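SnoaL-like domain-containing protein (PDB 3FLJ) is of unknown function but adopts the cystatin-like fold of the SnoaL-like family, whose curved sheet and helices commonly enclose a small-molecule pocket. Local coordinates at residues A[41-53]-A[116-130]. Residues are numbered along the deposited sequence; the frame is centred on the assembly and turned at random.
Sequences ALLAEDVRFMPPT and LIQDFEVVMRPYKTV
Arg-48 to Met-50 pair in parallel with Asp-119 to Glu-121 (strand axes 4.7 Å apart, 6° between them), Arg-48 and Met-50 each giving and accepting one backbone hydrogen bond with strand 117-125. Upstream, Leu-43 pairs with Ile-117 before a type I turn from Ala-44 to Val-47. At that turn Gln-118 NE2 donates to Asp-46 OD1 (2.7 Å), nearly straight from the amide plane but from above the carboxylate. The same glutamine and Asp-119 form a classic beta bulge opposite Thr-110, within the strongly bent sheet of the cystatin-like fold. On the helix-covered face, Phe-49 turns its edge to the face of Phe-120 in a T-shaped pair, centroids 5.5 Å apart; with CG anti to the backbone N (chi1 175°), its CE1 also reaches Val-122 CG2 at 3.6 Å. Phe-120 lies near a bound unidentified ligand. Arg-48 runs beside Asp-119 on the other face, Arg-48 NE 2.7 Å from Asp-119 OD1; both hydrogen bonds of this salt bridge, NE to OD1 and NH2 to OD2, are weak, with guanidinium and carboxylate planes 61° apart. Beside them selenomethionine Met-50 crosses Glu-121, whose carboxylate binds Arg-81 and Arg-125 of the second subunit.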
loop_
_atom_site.group_PDB
_atom_site.type_symbol
_atom_site.label_atom_id
_atom_site.label_comp_id
_atom_site.label_asym_id
_atom_site.label_seq_id
_atom_site.Cartn_x
_atom_site.Cartn_y
_atom_site.Cartn_z
ATOM N N ALA A 41 4.303 11.163 20.724
ATOM C CA ALA A 41 2.993 11.449 21.362
ATOM C C ALA A 41 1.747 10.818 20.714
ATOM O O ALA A 41 0.725 10.648 21.386
ATOM C CB ALA A 41 2.791 12.970 21.530
ATOM N N LEU A 42 1.837 10.485 19.429
ATOM C CA LEU A 42 0.742 9.834 18.691
ATOM C C LEU A 42 0.737 8.296 18.755
ATOM O O LEU A 42 -0.249 7.681 18.331
ATOM C CB LEU A 42 0.789 10.276 17.220
ATOM C CG LEU A 42 0.783 11.800 16.974
ATOM C CD1 LEU A 42 0.719 12.069 15.486
ATOM C CD2 LEU A 42 -0.355 12.519 17.697
ATOM N N LEU A 43 1.784 7.691 19.327
ATOM C CA LEU A 43 1.968 6.237 19.314
ATOM C C LEU A 43 1.539 5.590 20.612
ATOM O O LEU A 43 1.821 6.121 21.678
ATOM C CB LEU A 43 3.447 5.901 19.071
ATOM C CG LEU A 43 4.146 6.491 17.844
ATOM C CD1 LEU A 43 5.641 6.087 17.815
ATOM C CD2 LEU A 43 3.458 6.116 16.546
ATOM N N ALA A 44 0.888 4.428 20.523
ATOM C CA ALA A 44 0.549 3.637 21.715
ATOM C C ALA A 44 1.871 3.131 22.332
ATOM O O ALA A 44 2.883 2.950 21.610
ATOM C CB ALA A 44 -0.371 2.461 21.356
ATOM N N GLU A 45 1.871 2.927 23.655
ATOM C CA GLU A 45 3.075 2.459 24.373
ATOM C C GLU A 45 3.686 1.195 23.739
ATOM O O GLU A 45 4.913 1.111 23.600
ATOM C CB GLU A 45 2.773 2.257 25.863
ATOM C CG GLU A 45 4.006 2.011 26.730
ATOM C CD GLU A 45 3.743 2.163 28.227
ATOM O OE1 GLU A 45 3.009 3.095 28.640
ATOM O OE2 GLU A 45 4.311 1.362 29.001
ATOM N N ASP A 46 2.820 0.270 23.301
ATOM C CA ASP A 46 3.181 -1.003 22.652
ATOM C C ASP A 46 2.859 -1.011 21.134
ATOM O O ASP A 46 2.496 -2.061 20.573
ATOM C CB ASP A 46 2.482 -2.171 23.396
ATOM C CG ASP A 46 0.928 -2.071 23.411
ATOM O OD1 ASP A 46 0.335 -1.069 22.915
ATOM O OD2 ASP A 46 0.304 -3.004 23.969
ATOM N N VAL A 47 2.995 0.158 20.482
ATOM C CA VAL A 47 2.746 0.304 19.031
ATOM C C VAL A 47 3.590 -0.697 18.216
ATOM O O VAL A 47 4.730 -0.964 18.579
ATOM C CB VAL A 47 3.035 1.762 18.510
ATOM C CG1 VAL A 47 4.499 2.184 18.771
ATOM C CG2 VAL A 47 2.667 1.910 17.007
ATOM N N ARG A 48 2.985 -1.263 17.176
ATOM C CA ARG A 48 3.618 -2.206 16.256
ATOM C C ARG A 48 3.803 -1.487 14.922
ATOM O O ARG A 48 2.823 -1.002 14.355
ATOM C CB ARG A 48 2.738 -3.433 16.090
ATOM C CG ARG A 48 2.632 -4.251 17.360
ATOM C CD ARG A 48 1.692 -5.435 17.243
ATOM N NE ARG A 48 0.257 -5.089 17.187
ATOM C CZ ARG A 48 -0.515 -4.664 18.212
ATOM N NH1 ARG A 48 -0.043 -4.486 19.449
ATOM N NH2 ARG A 48 -1.808 -4.415 17.994
ATOM N N PHE A 49 5.055 -1.367 14.466
ATOM C CA PHE A 49 5.398 -0.765 13.168
ATOM C C PHE A 49 5.912 -1.876 12.242
ATOM O O PHE A 49 6.858 -2.569 12.604
ATOM C CB PHE A 49 6.413 0.360 13.300
ATOM C CG PHE A 49 6.863 0.914 11.975
ATOM C CD1 PHE A 49 5.994 1.699 11.204
ATOM C CD2 PHE A 49 8.138 0.624 11.474
ATOM C CE1 PHE A 49 6.388 2.205 9.947
ATOM C CE2 PHE A 49 8.555 1.114 10.213
ATOM C CZ PHE A 49 7.681 1.913 9.446
HETATM N N MSE A 50 5.279 -2.005 11.072
HETATM C CA MSE A 50 5.617 -3.010 10.059
HETATM C C MSE A 50 6.079 -2.280 8.783
HETATM O O MSE A 50 5.249 -1.714 8.057
HETATM C CB MSE A 50 4.394 -3.880 9.822
HETATM C CG MSE A 50 4.129 -4.863 10.959
HETATM SE SE MSE A 50 2.264 -5.319 11.080
HETATM C CE MSE A 50 1.607 -3.630 11.903
ATOM N N PRO A 51 7.410 -2.296 8.490
ATOM C CA PRO A 51 7.909 -1.531 7.343
ATOM C C PRO A 51 7.629 -2.171 5.977
ATOM O O PRO A 51 7.313 -3.346 5.925
ATOM C CB PRO A 51 9.413 -1.494 7.618
ATOM C CG PRO A 51 9.690 -2.805 8.221
ATOM C CD PRO A 51 8.528 -3.033 9.134
ATOM N N PRO A 52 7.797 -1.417 4.870
ATOM C CA PRO A 52 7.575 -2.028 3.546
ATOM C C PRO A 52 8.738 -2.925 3.070
ATOM O O PRO A 52 8.565 -3.697 2.114
ATOM C CB PRO A 52 7.443 -0.811 2.639
ATOM C CG PRO A 52 8.339 0.197 3.246
ATOM C CD PRO A 52 8.304 -0.035 4.740
ATOM N N THR A 53 9.886 -2.819 3.739
ATOM C CA THR A 53 11.120 -3.516 3.398
ATOM C C THR A 53 11.105 -4.972 3.875
ATOM O O THR A 53 10.915 -5.870 3.059
ATOM C CB THR A 53 12.313 -2.739 3.981
ATOM O OG1 THR A 53 12.081 -2.545 5.381
ATOM C CG2 THR A 53 12.434 -1.363 3.311
ATOM N N LEU A 116 -4.672 6.603 20.084
ATOM C CA LEU A 116 -3.251 6.533 19.714
ATOM C C LEU A 116 -3.052 5.451 18.653
ATOM O O LEU A 116 -3.880 4.536 18.521
ATOM C CB LEU A 116 -2.381 6.256 20.951
ATOM C CG LEU A 116 -2.462 7.290 22.085
ATOM C CD1 LEU A 116 -1.650 6.858 23.310
ATOM C CD2 LEU A 116 -2.028 8.684 21.634
ATOM N N ILE A 117 -1.943 5.554 17.915
ATOM C CA ILE A 117 -1.606 4.613 16.848
ATOM C C ILE A 117 -1.144 3.293 17.482
ATOM O O ILE A 117 -0.112 3.264 18.157
ATOM C CB ILE A 117 -0.514 5.182 15.888
ATOM C CG1 ILE A 117 -1.017 6.484 15.217
ATOM C CG2 ILE A 117 -0.131 4.144 14.830
ATOM C CD1 ILE A 117 0.016 7.199 14.360
ATOM N N GLN A 118 -1.927 2.227 17.260
ATOM C CA GLN A 118 -1.653 0.882 17.790
ATOM C C GLN A 118 -0.880 0.041 16.766
ATOM O O GLN A 118 0.051 -0.653 17.146
ATOM C CB GLN A 118 -2.958 0.177 18.183
ATOM C CG GLN A 118 -2.784 -1.128 18.988
ATOM C CD GLN A 118 -2.106 -0.915 20.354
ATOM O OE1 GLN A 118 -2.722 -0.408 21.298
ATOM N NE2 GLN A 118 -0.836 -1.315 20.455
ATOM N N ASP A 119 -1.323 0.059 15.506
ATOM C CA ASP A 119 -0.661 -0.643 14.383
ATOM C C ASP A 119 -0.419 0.352 13.261
ATOM O O ASP A 119 -1.326 1.104 12.916
ATOM C CB ASP A 119 -1.515 -1.781 13.850
ATOM C CG ASP A 119 -1.735 -2.863 14.872
ATOM O OD1 ASP A 119 -0.767 -3.570 15.183
ATOM O OD2 ASP A 119 -2.877 -3.015 15.331
ATOM N N PHE A 120 0.793 0.325 12.706
ATOM C CA PHE A 120 1.263 1.227 11.647
ATOM C C PHE A 120 2.006 0.300 10.667
ATOM O O PHE A 120 3.131 -0.125 10.943
ATOM C CB PHE A 120 2.187 2.274 12.302
ATOM C CG PHE A 120 2.512 3.495 11.449
ATOM C CD1 PHE A 120 2.733 3.433 10.057
ATOM C CD2 PHE A 120 2.705 4.733 12.088
ATOM C CE1 PHE A 120 3.058 4.587 9.324
ATOM C CE2 PHE A 120 3.037 5.893 11.352
ATOM C CZ PHE A 120 3.219 5.809 9.966
ATOM N N GLU A 121 1.357 -0.026 9.547
ATOM C CA GLU A 121 1.888 -0.935 8.528
ATOM C C GLU A 121 2.049 -0.175 7.215
ATOM O O GLU A 121 1.091 0.452 6.756
ATOM C CB GLU A 121 0.933 -2.112 8.387
ATOM C CG GLU A 121 1.403 -3.208 7.430
ATOM C CD GLU A 121 0.616 -4.486 7.599
ATOM O OE1 GLU A 121 -0.546 -4.436 8.043
ATOM O OE2 GLU A 121 1.163 -5.554 7.304
ATOM N N VAL A 122 3.249 -0.232 6.617
ATOM C CA VAL A 122 3.563 0.527 5.400
ATOM C C VAL A 122 3.715 -0.395 4.190
ATOM O O VAL A 122 4.487 -1.355 4.231
ATOM C CB VAL A 122 4.820 1.393 5.578
ATOM C CG1 VAL A 122 5.142 2.206 4.276
ATOM C CG2 VAL A 122 4.664 2.337 6.763
ATOM N N VAL A 123 2.963 -0.091 3.127
ATOM C CA VAL A 123 3.026 -0.794 1.824
ATOM C C VAL A 123 3.465 0.259 0.789
ATOM O O VAL A 123 3.115 1.430 0.925
ATOM C CB VAL A 123 1.680 -1.493 1.444
ATOM C CG1 VAL A 123 1.414 -2.689 2.356
ATOM C CG2 VAL A 123 0.498 -0.544 1.508
HETATM N N MSE A 124 4.256 -0.152 -0.207
HETATM C CA MSE A 124 4.811 0.754 -1.217
HETATM C C MSE A 124 4.979 0.153 -2.600
HETATM O O MSE A 124 4.861 -1.066 -2.789
HETATM C CB MSE A 124 6.208 1.244 -0.770
HETATM C CG MSE A 124 6.228 2.415 0.145
HETATM SE SE MSE A 124 8.113 2.865 0.508
HETATM C CE MSE A 124 8.824 3.351 -1.137
ATOM N N ARG A 125 5.243 1.061 -3.548
ATOM C CA ARG A 125 5.629 0.757 -4.935
ATOM C C ARG A 125 6.605 1.860 -5.406
ATOM O O ARG A 125 6.575 2.960 -4.843
ATOM C CB ARG A 125 4.405 0.707 -5.859
ATOM C CG ARG A 125 3.665 2.037 -6.038
ATOM C CD ARG A 125 2.414 1.909 -6.893
ATOM N NE ARG A 125 2.758 1.483 -8.253
ATOM C CZ ARG A 125 3.100 2.276 -9.281
ATOM N NH1 ARG A 125 2.994 3.609 -9.245
ATOM N NH2 ARG A 125 3.440 1.713 -10.438
ATOM N N PRO A 126 7.468 1.582 -6.400
ATOM C CA PRO A 126 7.760 0.335 -7.094
ATOM C C PRO A 126 8.853 -0.452 -6.339
ATOM O O PRO A 126 9.516 0.110 -5.446
ATOM C CB PRO A 126 8.278 0.826 -8.441
ATOM C CG PRO A 126 9.065 2.045 -8.065
ATOM C CD PRO A 126 8.234 2.697 -6.992
ATOM N N TYR A 127 9.043 -1.713 -6.723
ATOM C CA TYR A 127 10.061 -2.626 -6.133
ATOM C C TYR A 127 11.464 -2.000 -5.976
ATOM O O TYR A 127 12.009 -2.004 -4.871
ATOM C CB TYR A 127 10.127 -3.922 -6.965
ATOM C CG TYR A 127 11.181 -4.944 -6.594
ATOM C CD1 TYR A 127 11.009 -5.798 -5.495
ATOM C CD2 TYR A 127 12.342 -5.101 -7.379
ATOM C CE1 TYR A 127 11.981 -6.777 -5.175
ATOM C CE2 TYR A 127 13.324 -6.082 -7.061
ATOM C CZ TYR A 127 13.122 -6.914 -5.957
ATOM O OH TYR A 127 14.040 -7.869 -5.596
ATOM N N LYS A 128 11.981 -1.411 -7.059
ATOM C CA LYS A 128 13.336 -0.794 -7.086
ATOM C C LYS A 128 13.536 0.328 -6.039
ATOM O O LYS A 128 14.605 0.411 -5.418
ATOM C CB LYS A 128 13.661 -0.291 -8.500
ATOM C CG LYS A 128 15.091 0.163 -8.766
ATOM C CD LYS A 128 15.292 0.741 -10.187
ATOM C CE LYS A 128 15.078 -0.308 -11.289
ATOM N NZ LYS A 128 15.482 0.152 -12.669
ATOM N N THR A 129 12.510 1.162 -5.847
ATOM C CA THR A 129 12.551 2.262 -4.860
ATOM C C THR A 129 12.510 1.718 -3.421
ATOM O O THR A 129 13.184 2.272 -2.540
ATOM C CB THR A 129 11.441 3.296 -5.089
ATOM O OG1 THR A 129 11.423 3.667 -6.478
ATOM C CG2 THR A 129 11.662 4.541 -4.230
ATOM N N VAL A 130 11.728 0.656 -3.192
ATOM C CA VAL A 130 11.690 -0.031 -1.885
ATOM C C VAL A 130 13.086 -0.615 -1.563
ATOM O O VAL A 130 13.523 -0.529 -0.421
ATOM C CB VAL A 130 10.559 -1.095 -1.791
ATOM C CG1 VAL A 130 10.641 -1.873 -0.466
ATOM C CG2 VAL A 130 9.135 -0.414 -1.941
#